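Geranyltranstransferase (Methylococcus capsulatus, PDB 3TS7) probably makes (2E,6E)-farnesyl diphosphate by magnesium-dependent prenyl transfer. Local coordinates at residues 17-22 with 68-73; 77-82 with 193-198. All coordinates share one frame; numbering follows the deposited sequence.

In the fold
Interactions 1 and 2 follow each other along the chain and share helix 73-90: the first involves Asp73 at its start, the second Val79 one to two turns further on. Their centres lie about 12 Å apart. Interaction 1, about 15 Å from the centre of the chain, is a surface salt-bridge network that ties helix 5-27 to the loop before helix 73-90. Interaction 2, about 7 Å from that centre, packs 77-82 against 193-198, with no hydrogen bond between the two segments. In this all-helical synthase family the first aspartate-rich motif, expected to bind magnesium and diphosphate, lies near the far end of helix 73-90, beyond both contacts.

Interaction 1: 17-22 with 68-73; sequences QERVER and AADLLD
NH2 of Arg19 is held by two carboxylates at once. Arg19 NH2 gives one hydrogen bond to Asp70 OD2 at 2.8 Å, taken on the anti lone pair, and another to Asp73 OD2 at 3.0 Å, which is met on the syn side but out of the carboxylate plane. Next to it, Arg19 NE reaches Asp73 OD1 at 2.8 Å in the straightest of the three bonds, 163° at the hydrogen. Asp73 is therefore gripped side-on, one oxygen to each nitrogen, with the two flat groups only 22° apart. Asp70, met by one bond, has its carboxylate turned 37° from the guanidinium plane. Because the arginine chain is extended from CG to NE, with CG anti to the backbone N, the charged end is carried well clear of its own helix. Ala69 CB closes over the centre of one guanidinium face, 3.6 Å from Arg19 CZ; the bonds at the guanidinium edge hold the group in place, and the methyl packs on that face. An alanine in place of Arg19 is likely to leave two neighbouring aspartates without their shared positive partner and Ala69 without the flat group it covers. Asp73 OD1 also bonds to the hydroxyl of Tyr59 on helix 53-65, whose side chain touches Arg19 as well. The network thus pins helix 5-27 to the turn linking helix 53-65 with helix 73-90.

Interaction 2: 77-82 with 193-198; sequences CAVEFI and RASVRL
Helices 73-90 and 177-201 approach at Val79 and Ser195, whose CA atoms are 6.2 Å apart, with the two segments inclined and running in broadly opposed directions. So short a spacing suits the small serine, which lets the valine branches come down close to the partner helix. Val79 points toward that helix and carries its side of the contact alone, meeting two residues three positions apart, Ser195 and Leu198. Val79 CG1 meets both partners: it touches Leu198 CD1 at 3.6 Å and lies beside Ser195 OG. The other branch, Val79 CG2, stands 3.7 Å from Ser195 OG, so that the oxygen is set against the fork of the valine. The valine and leucine side chains lie antiparallel, overlapping through Val79 CG1 and Leu198 CD1. Ser195 OG lies beside its own backbone N (chi1 -52°), a rotation that suits its hydrogen bond to the carbonyl O of Leu191 one turn earlier in the same helix. Around this buried helix-helix contact, inside the all-helical bundle of the polyprenyl synthases, Leu151 of helix 141-155 also packs on Val79, and Arg54 of helix 53-65 touches both Val79 and Ser195. Thr58 of that helix bonds to the carbonyl O of Ser195. Since the buried hydroxyl finds its polar partner within its own helix, it can face hydrocarbon here without needing a bond across; the two helices are held at this point by close van der Waals fit and apolar burial, not by directed bonds.

Interaction 1: 17-22 with 68-73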
loop_
_atom_site.group_PDB
_atom_site.type_symbol
_atom_site.label_atom_id
_atom_site.label_comp_id
_atom_site.label_asym_id
_atom_site.label_seq_id
_atom_site.Cartn_x
_atom_site.Cartn_y
_atom_site.Cartn_z
ATOM N N GLN B 17 -6.166 7.450 22.695
ATOM C CA GLN B 17 -7.084 7.747 21.606
ATOM C C GLN B 17 -7.018 9.220 21.186
ATOM O O GLN B 17 -7.134 9.529 20.003
ATOM C CB GLN B 17 -8.510 7.344 21.973
ATOM C CG GLN B 17 -8.739 5.837 21.903
ATOM C CD GLN B 17 -10.114 5.422 22.400
ATOM O OE1 GLN B 17 -10.765 6.154 23.142
ATOM N NE2 GLN B 17 -10.559 4.236 21.995
ATOM N N GLU B 18 -6.819 10.116 22.151
ATOM C CA GLU B 18 -6.607 11.529 21.849
ATOM C C GLU B 18 -5.238 11.777 21.220
ATOM O O GLU B 18 -5.127 12.551 20.262
ATOM C CB GLU B 18 -6.785 12.377 23.105
ATOM C CG GLU B 18 -8.245 12.507 23.550
ATOM C CD GLU B 18 -8.400 12.906 25.019
ATOM O OE1 GLU B 18 -7.391 13.284 25.660
ATOM O OE2 GLU B 18 -9.539 12.836 25.535
ATOM N N ARG B 19 -4.211 11.113 21.750
ATOM C CA ARG B 19 -2.844 11.222 21.228
ATOM C C ARG B 19 -2.733 10.700 19.790
ATOM O O ARG B 19 -2.102 11.341 18.945
ATOM C CB ARG B 19 -1.846 10.512 22.138
ATOM C CG ARG B 19 -0.422 10.612 21.661
ATOM C CD ARG B 19 0.505 9.761 22.480
ATOM N NE ARG B 19 1.883 9.947 22.030
ATOM C CZ ARG B 19 2.829 10.567 22.722
ATOM N NH1 ARG B 19 2.562 11.050 23.932
ATOM N NH2 ARG B 19 4.051 10.683 22.209
ATOM N N VAL B 20 -3.363 9.561 19.500
ATOM C CA VAL B 20 -3.381 9.050 18.121
ATOM C C VAL B 20 -4.248 9.922 17.177
ATOM O O VAL B 20 -3.918 10.063 16.001
ATOM C CB VAL B 20 -3.797 7.544 18.051
ATOM C CG1 VAL B 20 -5.299 7.386 18.172
ATOM C CG2 VAL B 20 -3.280 6.896 16.762
ATOM N N GLU B 21 -5.335 10.509 17.687
ATOM C CA GLU B 21 -6.189 11.363 16.868
ATOM C C GLU B 21 -5.396 12.548 16.309
ATOM O O GLU B 21 -5.541 12.890 15.130
ATOM C CB GLU B 21 -7.381 11.887 17.670
ATOM C CG GLU B 21 -8.413 12.687 16.856
ATOM C CD GLU B 21 -9.278 11.820 15.949
ATOM O OE1 GLU B 21 -9.869 12.371 14.998
ATOM O OE2 GLU B 21 -9.383 10.594 16.180
ATOM N N ARG B 22 -4.564 13.146 17.159
ATOM C CA ARG B 22 -3.690 14.263 16.784
ATOM C C ARG B 22 -2.540 13.812 15.894
ATOM O O ARG B 22 -2.096 14.555 15.010
ATOM C CB ARG B 22 -3.124 14.945 18.028
ATOM C CG ARG B 22 -4.163 15.696 18.896
ATOM C CD ARG B 22 -3.490 16.560 19.966
ATOM N NE ARG B 22 -2.280 15.931 20.513
ATOM C CZ ARG B 22 -2.226 15.187 21.622
ATOM N NH1 ARG B 22 -3.321 14.964 22.347
ATOM N NH2 ARG B 22 -1.064 14.662 22.014
ATOM N N ALA B 68 9.556 4.888 24.788
ATOM C CA ALA B 68 8.897 6.169 24.915
ATOM C C ALA B 68 7.841 6.282 23.830
ATOM O O ALA B 68 8.043 5.795 22.721
ATOM C CB ALA B 68 9.934 7.297 24.792
ATOM N N ALA B 69 6.723 6.925 24.161
ATOM C CA ALA B 69 5.566 7.029 23.271
ATOM C C ALA B 69 5.847 7.836 22.006
ATOM O O ALA B 69 5.235 7.604 20.975
ATOM C CB ALA B 69 4.383 7.610 24.018
ATOM N N ASP B 70 6.777 8.781 22.107
ATOM C CA ASP B 70 7.262 9.549 20.968
ATOM C C ASP B 70 7.741 8.692 19.796
ATOM O O ASP B 70 7.514 9.047 18.644
ATOM C CB ASP B 70 8.378 10.510 21.419
ATOM C CG ASP B 70 7.836 11.741 22.142
ATOM O OD1 ASP B 70 8.647 12.548 22.638
ATOM O OD2 ASP B 70 6.601 11.906 22.222
ATOM N N LEU B 71 8.401 7.572 20.095
ATOM C CA LEU B 71 8.868 6.639 19.065
ATOM C C LEU B 71 7.744 5.781 18.467
ATOM O O LEU B 71 7.956 5.097 17.462
ATOM C CB LEU B 71 9.968 5.711 19.603
ATOM C CG LEU B 71 11.258 6.307 20.174
ATOM C CD1 LEU B 71 12.264 5.196 20.455
ATOM C CD2 LEU B 71 11.879 7.360 19.264
ATOM N N LEU B 72 6.566 5.837 19.074
ATOM C CA LEU B 72 5.464 4.933 18.740
ATOM C C LEU B 72 4.338 5.591 17.975
ATOM O O LEU B 72 3.550 4.885 17.379
ATOM C CB LEU B 72 4.892 4.266 20.006
ATOM C CG LEU B 72 5.851 3.436 20.870
ATOM C CD1 LEU B 72 5.172 3.090 22.171
ATOM C CD2 LEU B 72 6.361 2.184 20.174
ATOM N N ASP B 73 4.272 6.929 17.980
ATOM C CA ASP B 73 3.270 7.655 17.217
ATOM C C ASP B 73 3.233 7.259 15.734
ATOM O O ASP B 73 2.172 6.961 15.215
ATOM C CB ASP B 73 3.451 9.175 17.345
ATOM C CG ASP B 73 3.145 9.692 18.744
ATOM O OD1 ASP B 73 2.178 9.229 19.380
ATOM O OD2 ASP B 73 3.869 10.584 19.209
#

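Interaction 2: 77-82 with 193-198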
loop_
_atom_site.group_PDB
_atom_site.type_symbol
_atom_site.label_atom_id
_atom_site.label_comp_id
_atom_site.label_asym_id
_atom_site.label_seq_id
_atom_site.Cartn_x
_atom_site.Cartn_y
_atom_site.Cartn_z
ATOM N N CYS B 77 0.184 5.191 13.888
ATOM C CA CYS B 77 -0.540 5.750 12.745
ATOM C C CYS B 77 -0.466 4.870 11.509
ATOM O O CYS B 77 -1.440 4.804 10.780
ATOM C CB CYS B 77 0.009 7.130 12.368
ATOM S SG CYS B 77 -0.311 8.377 13.594
ATOM N N ALA B 78 0.709 4.265 11.266
ATOM C CA ALA B 78 0.955 3.394 10.111
ATOM C C ALA B 78 0.018 2.206 10.124
ATOM O O ALA B 78 -0.597 1.902 9.095
ATOM C CB ALA B 78 2.407 2.910 10.068
ATOM N N VAL B 79 -0.111 1.536 11.279
ATOM C CA VAL B 79 -1.036 0.389 11.342
ATOM C C VAL B 79 -2.481 0.818 11.234
ATOM O O VAL B 79 -3.281 0.098 10.659
ATOM C CB VAL B 79 -0.843 -0.561 12.576
ATOM C CG1 VAL B 79 0.438 -1.338 12.451
ATOM C CG2 VAL B 79 -0.916 0.204 13.905
ATOM N N GLU B 80 -2.815 1.994 11.766
ATOM C CA GLU B 80 -4.181 2.496 11.684
ATOM C C GLU B 80 -4.577 2.926 10.264
ATOM O O GLU B 80 -5.739 2.735 9.865
ATOM C CB GLU B 80 -4.414 3.646 12.674
ATOM C CG GLU B 80 -5.859 4.118 12.794
ATOM C CD GLU B 80 -6.794 3.092 13.441
ATOM O OE1 GLU B 80 -7.966 3.430 13.710
ATOM O OE2 GLU B 80 -6.376 1.947 13.683
ATOM N N PHE B 81 -3.623 3.501 9.523
ATOM C CA PHE B 81 -3.834 3.844 8.111
ATOM C C PHE B 81 -4.174 2.585 7.310
ATOM O O PHE B 81 -5.130 2.591 6.534
ATOM C CB PHE B 81 -2.597 4.536 7.494
ATOM C CG PHE B 81 -2.425 5.997 7.887
ATOM C CD1 PHE B 81 -3.502 6.758 8.342
ATOM C CD2 PHE B 81 -1.191 6.627 7.721
ATOM C CE1 PHE B 81 -3.336 8.130 8.677
ATOM C CE2 PHE B 81 -1.016 7.990 8.059
ATOM C CZ PHE B 81 -2.090 8.731 8.544
ATOM N N ILE B 82 -3.394 1.518 7.518
ATOM C CA ILE B 82 -3.618 0.241 6.847
ATOM C C ILE B 82 -5.004 -0.284 7.180
ATOM O O ILE B 82 -5.771 -0.609 6.266
ATOM C CB ILE B 82 -2.542 -0.823 7.184
ATOM C CG1 ILE B 82 -1.166 -0.419 6.645
ATOM C CG2 ILE B 82 -2.898 -2.175 6.577
ATOM C CD1 ILE B 82 -1.053 -0.375 5.111
ATOM N N ARG B 193 -0.927 -8.519 15.136
ATOM C CA ARG B 193 0.421 -8.905 15.513
ATOM C C ARG B 193 1.448 -7.896 15.027
ATOM O O ARG B 193 2.453 -7.674 15.706
ATOM C CB ARG B 193 0.770 -10.285 14.960
ATOM C CG ARG B 193 -0.109 -11.410 15.587
ATOM C CD ARG B 193 -0.124 -12.618 14.715
ATOM N NE ARG B 193 1.096 -13.400 14.861
ATOM C CZ ARG B 193 1.255 -14.624 14.370
ATOM N NH1 ARG B 193 2.386 -15.267 14.573
ATOM N NH2 ARG B 193 0.272 -15.208 13.678
ATOM N N ALA B 194 1.197 -7.284 13.863
ATOM C CA ALA B 194 2.127 -6.240 13.359
ATOM C C ALA B 194 2.150 -5.086 14.321
ATOM O O ALA B 194 3.209 -4.545 14.577
ATOM C CB ALA B 194 1.703 -5.739 11.953
ATOM N N SER B 195 0.990 -4.709 14.852
ATOM C CA SER B 195 0.908 -3.563 15.770
ATOM C C SER B 195 1.786 -3.745 17.006
ATOM O O SER B 195 2.387 -2.790 17.514
ATOM C CB SER B 195 -0.531 -3.340 16.198
ATOM O OG SER B 195 -1.343 -3.268 15.055
ATOM N N VAL B 196 1.884 -4.998 17.446
ATOM C CA VAL B 196 2.670 -5.353 18.605
ATOM C C VAL B 196 4.146 -5.443 18.244
ATOM O O VAL B 196 4.995 -4.931 18.984
ATOM C CB VAL B 196 2.116 -6.671 19.256
ATOM C CG1 VAL B 196 3.100 -7.261 20.256
ATOM C CG2 VAL B 196 0.799 -6.366 19.921
ATOM N N ARG B 197 4.444 -6.068 17.103
ATOM C CA ARG B 197 5.807 -6.241 16.659
ATOM C C ARG B 197 6.482 -4.889 16.346
ATOM O O ARG B 197 7.667 -4.728 16.624
ATOM C CB ARG B 197 5.868 -7.171 15.450
ATOM C CG ARG B 197 7.234 -7.287 14.823
ATOM C CD ARG B 197 7.308 -8.409 13.808
ATOM N NE ARG B 197 8.580 -8.385 13.089
ATOM C CZ ARG B 197 9.723 -8.877 13.546
ATOM N NH1 ARG B 197 9.788 -9.439 14.748
ATOM N NH2 ARG B 197 10.810 -8.792 12.798
ATOM N N LEU B 198 5.724 -3.937 15.794
ATOM C CA LEU B 198 6.269 -2.599 15.499
ATOM C C LEU B 198 6.827 -1.921 16.750
ATOM O O LEU B 198 7.932 -1.355 16.713
ATOM C CB LEU B 198 5.202 -1.692 14.885
ATOM C CG LEU B 198 4.736 -2.020 13.449
ATOM C CD1 LEU B 198 3.950 -0.910 12.838
ATOM C CD2 LEU B 198 5.907 -2.323 12.620
#